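Local coordinates for Lin1840 protein (Listeria innocua serovar 6a, PDB 4ZOC) that probably hydrolyses terminal, non-reducing beta-D-glucosyl residues, releasing beta-D-glucose, as a beta-glucosidase of glycosyl hydrolase family 3 involved in beta-1,2-glucan metabolism, at residues L233-T247 / V266-H280. The protein carries 2 engineered substitutions. Residues are numbered along the deposited sequence; the frame is centred on the assembly and turned at random.
Engineered in segment 266-280: Ala270 (natural residue Asp). With BGC (beta-D-glucopyranose), chain G.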
loop_
_atom_site.group_PDB
_atom_site.type_symbol
_atom_site.label_atom_id
_atom_site.label_comp_id
_atom_site.label_asym_id
_atom_site.label_seq_id
_atom_site.Cartn_x
_atom_site.Cartn_y
_atom_site.Cartn_z
ATOM N N LEU A 233 -7.679 -24.645 17.084
ATOM C CA LEU A 233 -8.669 -24.001 16.238
ATOM C C LEU A 233 -8.001 -22.945 15.330
ATOM O O LEU A 233 -6.897 -22.503 15.627
ATOM C CB LEU A 233 -9.736 -23.271 17.055
ATOM C CG LEU A 233 -10.693 -24.112 17.932
ATOM C CD1 LEU A 233 -10.070 -24.463 19.262
ATOM C CD2 LEU A 233 -12.008 -23.338 18.119
ATOM N N VAL A 234 -8.673 -22.572 14.268
ATOM C CA VAL A 234 -8.321 -21.435 13.444
ATOM C C VAL A 234 -9.542 -20.553 13.310
ATOM O O VAL A 234 -10.665 -21.052 13.222
ATOM C CB VAL A 234 -7.810 -21.895 12.078
ATOM C CG1 VAL A 234 -7.521 -20.711 11.136
ATOM C CG2 VAL A 234 -6.553 -22.686 12.269
ATOM N N MET A 235 -9.348 -19.235 13.245
ATOM C CA MET A 235 -10.461 -18.305 13.068
ATOM C C MET A 235 -10.298 -17.582 11.730
ATOM O O MET A 235 -9.162 -17.248 11.345
ATOM C CB MET A 235 -10.482 -17.241 14.207
ATOM C CG MET A 235 -11.528 -16.155 14.047
ATOM S SD MET A 235 -11.382 -14.799 15.207
ATOM C CE MET A 235 -11.764 -15.657 16.743
ATOM N N THR A 236 -11.406 -17.387 11.006
ATOM C CA THR A 236 -11.350 -16.662 9.688
ATOM C C THR A 236 -11.039 -15.166 9.843
ATOM O O THR A 236 -11.135 -14.636 10.964
ATOM C CB THR A 236 -12.676 -16.805 8.935
ATOM O OG1 THR A 236 -13.705 -15.974 9.532
ATOM C CG2 THR A 236 -13.057 -18.296 8.807
ATOM N N ALA A 237 -10.649 -14.512 8.722
ATOM C CA ALA A 237 -10.394 -13.074 8.748
ATOM C C ALA A 237 -11.584 -12.288 8.148
ATOM O O ALA A 237 -12.338 -12.793 7.333
ATOM C CB ALA A 237 -9.122 -12.784 7.917
ATOM N N PHE A 238 -11.679 -11.013 8.530
ATOM C CA PHE A 238 -12.648 -10.128 7.954
ATOM C C PHE A 238 -12.442 -9.724 6.508
ATOM O O PHE A 238 -13.433 -9.367 5.805
ATOM C CB PHE A 238 -12.731 -8.867 8.768
ATOM C CG PHE A 238 -13.306 -9.054 10.129
ATOM C CD1 PHE A 238 -14.625 -9.504 10.275
ATOM C CD2 PHE A 238 -12.565 -8.762 11.253
ATOM C CE1 PHE A 238 -15.186 -9.617 11.520
ATOM C CE2 PHE A 238 -13.147 -8.877 12.523
ATOM C CZ PHE A 238 -14.422 -9.337 12.652
ATOM N N ASN A 239 -11.185 -9.766 6.079
ATOM C CA ASN A 239 -10.800 -9.186 4.760
ATOM C C ASN A 239 -11.054 -10.120 3.631
ATOM O O ASN A 239 -11.081 -11.348 3.821
ATOM C CB ASN A 239 -9.328 -8.799 4.711
ATOM C CG ASN A 239 -8.400 -9.918 5.208
ATOM O OD1 ASN A 239 -8.397 -10.246 6.403
ATOM N ND2 ASN A 239 -7.668 -10.542 4.301
ATOM N N VAL A 240 -11.206 -9.561 2.447
ATOM C CA VAL A 240 -10.951 -10.385 1.191
ATOM C C VAL A 240 -9.522 -10.900 1.071
ATOM O O VAL A 240 -8.579 -10.254 1.536
ATOM C CB VAL A 240 -11.295 -9.609 -0.088
ATOM C CG1 VAL A 240 -12.757 -9.184 -0.163
ATOM C CG2 VAL A 240 -10.376 -8.360 -0.288
ATOM N N VAL A 241 -9.357 -12.101 0.561
ATOM C CA VAL A 241 -8.079 -12.653 0.088
ATOM C C VAL A 241 -8.273 -12.844 -1.409
ATOM O O VAL A 241 -9.122 -13.581 -1.852
ATOM C CB VAL A 241 -7.754 -13.933 0.828
ATOM C CG1 VAL A 241 -6.510 -14.607 0.255
ATOM C CG2 VAL A 241 -7.506 -13.617 2.307
ATOM N N ASP A 242 -7.479 -12.110 -2.176
ATOM C CA ASP A 242 -7.648 -12.028 -3.605
ATOM C C ASP A 242 -9.118 -11.965 -4.080
ATOM O O ASP A 242 -9.576 -12.750 -4.928
ATOM C CB ASP A 242 -6.872 -13.159 -4.273
ATOM C CG ASP A 242 -6.546 -12.852 -5.734
ATOM O OD1 ASP A 242 -6.855 -11.788 -6.262
ATOM O OD2 ASP A 242 -5.973 -13.761 -6.338
ATOM N N GLY A 243 -9.815 -10.957 -3.554
ATOM C CA GLY A 243 -11.170 -10.618 -3.949
ATOM C C GLY A 243 -12.276 -11.468 -3.324
ATOM O O GLY A 243 -13.418 -11.107 -3.479
ATOM N N ILE A 244 -11.928 -12.536 -2.594
ATOM C CA ILE A 244 -12.966 -13.341 -1.904
ATOM C C ILE A 244 -12.814 -13.258 -0.427
ATOM O O ILE A 244 -11.772 -13.623 0.111
ATOM C CB ILE A 244 -12.993 -14.795 -2.376
ATOM C CG1 ILE A 244 -13.078 -14.816 -3.885
ATOM C CG2 ILE A 244 -14.111 -15.592 -1.752
ATOM C CD1 ILE A 244 -12.886 -16.238 -4.436
ATOM N N PRO A 245 -13.899 -12.803 0.259
ATOM C CA PRO A 245 -13.839 -12.762 1.727
ATOM C C PRO A 245 -13.306 -14.054 2.314
ATOM O O PRO A 245 -13.790 -15.145 1.953
ATOM C CB PRO A 245 -15.295 -12.520 2.107
ATOM C CG PRO A 245 -15.799 -11.729 0.991
ATOM C CD PRO A 245 -15.224 -12.407 -0.225
ATOM N N ALA A 246 -12.334 -13.970 3.233
ATOM C CA ALA A 246 -11.689 -15.173 3.732
ATOM C C ALA A 246 -12.702 -16.240 4.201
ATOM O O ALA A 246 -12.505 -17.463 4.010
ATOM C CB ALA A 246 -10.725 -14.816 4.871
ATOM N N THR A 247 -13.780 -15.796 4.834
ATOM C CA THR A 247 -14.751 -16.704 5.497
ATOM C C THR A 247 -15.401 -17.648 4.495
ATOM O O THR A 247 -15.667 -18.816 4.839
ATOM C CB THR A 247 -15.813 -15.859 6.265
ATOM O OG1 THR A 247 -15.068 -15.085 7.242
ATOM C CG2 THR A 247 -16.890 -16.722 6.957
ATOM N N VAL A 266 -11.677 -27.168 14.372
ATOM C CA VAL A 266 -12.784 -26.263 14.208
ATOM C C VAL A 266 -12.235 -24.997 13.509
ATOM O O VAL A 266 -11.284 -24.410 13.979
ATOM C CB VAL A 266 -13.470 -25.960 15.543
ATOM C CG1 VAL A 266 -14.477 -24.796 15.427
ATOM C CG2 VAL A 266 -14.148 -27.253 16.080
ATOM N N LEU A 267 -12.868 -24.622 12.392
ATOM C CA LEU A 267 -12.669 -23.292 11.787
ATOM C C LEU A 267 -13.872 -22.440 12.250
ATOM O O LEU A 267 -15.073 -22.767 11.946
ATOM C CB LEU A 267 -12.528 -23.421 10.257
ATOM C CG LEU A 267 -12.341 -22.113 9.474
ATOM C CD1 LEU A 267 -11.043 -21.401 9.896
ATOM C CD2 LEU A 267 -12.395 -22.345 8.012
ATOM N N ILE A 268 -13.607 -21.409 13.057
ATOM C CA ILE A 268 -14.637 -20.488 13.581
ATOM C C ILE A 268 -14.538 -19.171 12.830
ATOM O O ILE A 268 -13.436 -18.715 12.462
ATOM C CB ILE A 268 -14.431 -20.275 15.161
ATOM C CG1 ILE A 268 -15.586 -19.425 15.750
ATOM C CG2 ILE A 268 -13.058 -19.668 15.471
ATOM C CD1 ILE A 268 -15.458 -19.150 17.293
ATOM N N SER A 269 -15.674 -18.579 12.544
ATOM C CA SER A 269 -15.705 -17.261 11.967
ATOM C C SER A 269 -15.254 -16.222 12.921
ATOM O O SER A 269 -15.496 -16.318 14.121
ATOM C CB SER A 269 -17.114 -16.905 11.441
ATOM O OG SER A 269 -18.035 -16.474 12.462
ATOM N N ALA A 270 -14.619 -15.164 12.397
ATOM C CA ALA A 270 -14.552 -13.925 13.134
ATOM C C ALA A 270 -15.997 -13.418 13.389
ATOM O O ALA A 270 -16.985 -13.911 12.736
ATOM C CB ALA A 270 -13.689 -12.911 12.402
ATOM N N TRP A 271 -16.169 -12.422 14.290
ATOM C CA TRP A 271 -17.487 -11.990 14.691
ATOM C C TRP A 271 -18.312 -11.459 13.524
ATOM O O TRP A 271 -17.948 -10.500 12.898
ATOM C CB TRP A 271 -17.430 -10.954 15.774
ATOM C CG TRP A 271 -18.768 -10.496 16.351
ATOM C CD1 TRP A 271 -19.745 -9.811 15.703
ATOM C CD2 TRP A 271 -19.225 -10.655 17.695
ATOM N NE1 TRP A 271 -20.766 -9.508 16.543
ATOM C CE2 TRP A 271 -20.468 -10.003 17.786
ATOM C CE3 TRP A 271 -18.648 -11.153 18.851
ATOM C CZ2 TRP A 271 -21.194 -9.931 18.983
ATOM C CZ3 TRP A 271 -19.384 -11.129 20.024
ATOM C CH2 TRP A 271 -20.617 -10.484 20.092
ATOM N N GLY A 272 -19.454 -12.129 13.281
ATOM C CA GLY A 272 -20.346 -11.792 12.230
ATOM C C GLY A 272 -19.803 -11.976 10.803
ATOM O O GLY A 272 -20.512 -11.605 9.859
ATOM N N ALA A 273 -18.607 -12.569 10.606
ATOM C CA ALA A 273 -17.981 -12.542 9.313
ATOM C C ALA A 273 -18.749 -13.416 8.306
ATOM O O ALA A 273 -18.627 -13.251 7.069
ATOM C CB ALA A 273 -16.551 -13.054 9.429
ATOM N N VAL A 274 -19.523 -14.374 8.794
ATOM C CA VAL A 274 -20.379 -15.141 7.850
ATOM C C VAL A 274 -21.437 -14.221 7.198
ATOM O O VAL A 274 -21.536 -14.173 5.976
ATOM C CB VAL A 274 -21.051 -16.357 8.539
ATOM C CG1 VAL A 274 -22.019 -16.978 7.568
ATOM C CG2 VAL A 274 -19.998 -17.398 9.004
ATOM N N ALA A 275 -22.202 -13.476 8.013
ATOM C CA ALA A 275 -23.238 -12.541 7.556
ATOM C C ALA A 275 -22.633 -11.430 6.702
ATOM O O ALA A 275 -23.199 -10.962 5.706
ATOM C CB ALA A 275 -23.996 -11.982 8.766
ATOM N N GLU A 276 -21.401 -11.113 7.012
ATOM C CA GLU A 276 -20.710 -9.927 6.446
ATOM C C GLU A 276 -20.234 -10.206 5.049
ATOM O O GLU A 276 -19.891 -9.273 4.329
ATOM C CB GLU A 276 -19.616 -9.432 7.376
ATOM C CG GLU A 276 -20.235 -8.674 8.578
ATOM C CD GLU A 276 -19.303 -8.412 9.720
ATOM O OE1 GLU A 276 -18.085 -8.569 9.518
ATOM O OE2 GLU A 276 -19.861 -7.962 10.750
ATOM N N VAL A 277 -20.236 -11.466 4.614
ATOM C CA VAL A 277 -19.857 -11.749 3.210
ATOM C C VAL A 277 -20.923 -11.115 2.289
ATOM O O VAL A 277 -20.643 -10.778 1.085
ATOM C CB VAL A 277 -19.551 -13.239 2.919
ATOM C CG1 VAL A 277 -18.557 -13.826 3.868
ATOM C CG2 VAL A 277 -20.781 -14.122 2.910
ATOM N N ILE A 278 -22.136 -10.946 2.816
ATOM C CA ILE A 278 -23.161 -10.153 2.105
ATOM C C ILE A 278 -22.721 -8.688 1.832
ATOM O O ILE A 278 -22.885 -8.157 0.718
ATOM C CB ILE A 278 -24.526 -10.215 2.861
ATOM C CG1 ILE A 278 -24.971 -11.680 3.012
ATOM C CG2 ILE A 278 -25.548 -9.446 2.041
ATOM C CD1 ILE A 278 -26.088 -11.814 4.038
ATOM N N ASN A 279 -22.247 -8.006 2.871
ATOM C CA ASN A 279 -21.786 -6.664 2.734
ATOM C C ASN A 279 -20.646 -6.521 1.711
ATOM O O ASN A 279 -20.584 -5.526 1.002
ATOM C CB ASN A 279 -21.355 -6.071 4.054
ATOM C CG ASN A 279 -22.498 -5.891 5.013
ATOM O OD1 ASN A 279 -23.655 -5.662 4.606
ATOM N ND2 ASN A 279 -22.175 -5.833 6.311
ATOM N N HIS A 280 -19.712 -7.477 1.713
ATOM C CA HIS A 280 -18.634 -7.564 0.747
ATOM C C HIS A 280 -19.157 -7.748 -0.681
ATOM O O HIS A 280 -18.403 -7.552 -1.656
ATOM C CB HIS A 280 -17.739 -8.800 1.066
ATOM C CG HIS A 280 -16.722 -8.668 2.149
ATOM N ND1 HIS A 280 -15.559 -7.954 1.973
ATOM C CD2 HIS A 280 -16.599 -9.317 3.347
ATOM C CE1 HIS A 280 -14.782 -8.139 3.033
ATOM N NE2 HIS A 280 -15.381 -8.971 3.884
HETATM C C2 BGC G . -18.628 -6.133 18.375
HETATM C C3 BGC G . -18.009 -6.613 17.018
HETATM C C4 BGC G . -16.477 -6.951 17.131
HETATM C C5 BGC G . -16.329 -7.899 18.342
HETATM C C6 BGC G . -14.884 -8.254 18.489
HETATM C C1 BGC G . -18.379 -7.197 19.382
HETATM O O1 BGC G . -19.002 -6.856 20.644
HETATM O O2 BGC G . -20.028 -5.897 18.262
HETATM O O3 BGC G . -18.253 -5.615 16.004
HETATM O O4 BGC G . -15.895 -7.478 15.879
HETATM O O5 BGC G . -16.976 -7.361 19.541
HETATM O O6 BGC G . -14.187 -7.066 18.854
HETATM O O HOH W 1 -16.271 -9.002 7.159
#
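The Phe238 ring carries the methyl group of Ala270, an engineered residue, over one face, with CB 3.9 Å from the ring centroid in a CH-pi contact displaced toward the rim. At the edge of the same ring, close to its plane, Phe238 CE1 lies 3.2 Å from Trp271 O, and Tyr205 adds an edge-to-face contact. The His280 ring is gripped in a similar way: Pro245 CG sits over one face, 3.6 Å from the ring centroid, while the edge is turned to the backbone. There His280 NE2 donates to Phe238 O at 2.8 Å, with the carbonyl oxygen only 5° out of the ring plane, which, with Pro245 over the face, helps to hold the imidazole's rotation. A water also donates to Phe238 O and to Glu276 OE1, whose stronger partner is Arg572 of the second subunit. The Trp271 indole swings away from segment 233-247, CG anti to the backbone N (chi1 -176°), and offers one face to the glucose, whose C1 stands over it.

Nearer the strands, Thr236 OG1 accepts from Ala270 N (3.1 Å, 160° at the hydrogen) and pairs with Thr247 OG1 at 2.8 Å, tying three pieces of backbone together. Before these loops, strands 233-236 and 266-268 run parallel, joined by Ile268 N to Val234 O (3.0 Å) and Thr236 N to Ile268 O (2.8 Å). Linked in sequence through helix 250-260, which packs against Leu267, the two neighbouring strands make a beta-alpha-beta crossover of the family 3 TIM barrel, and the loop after the C-terminal end of strand 266-268 brings Trp271 to the glucose pocket.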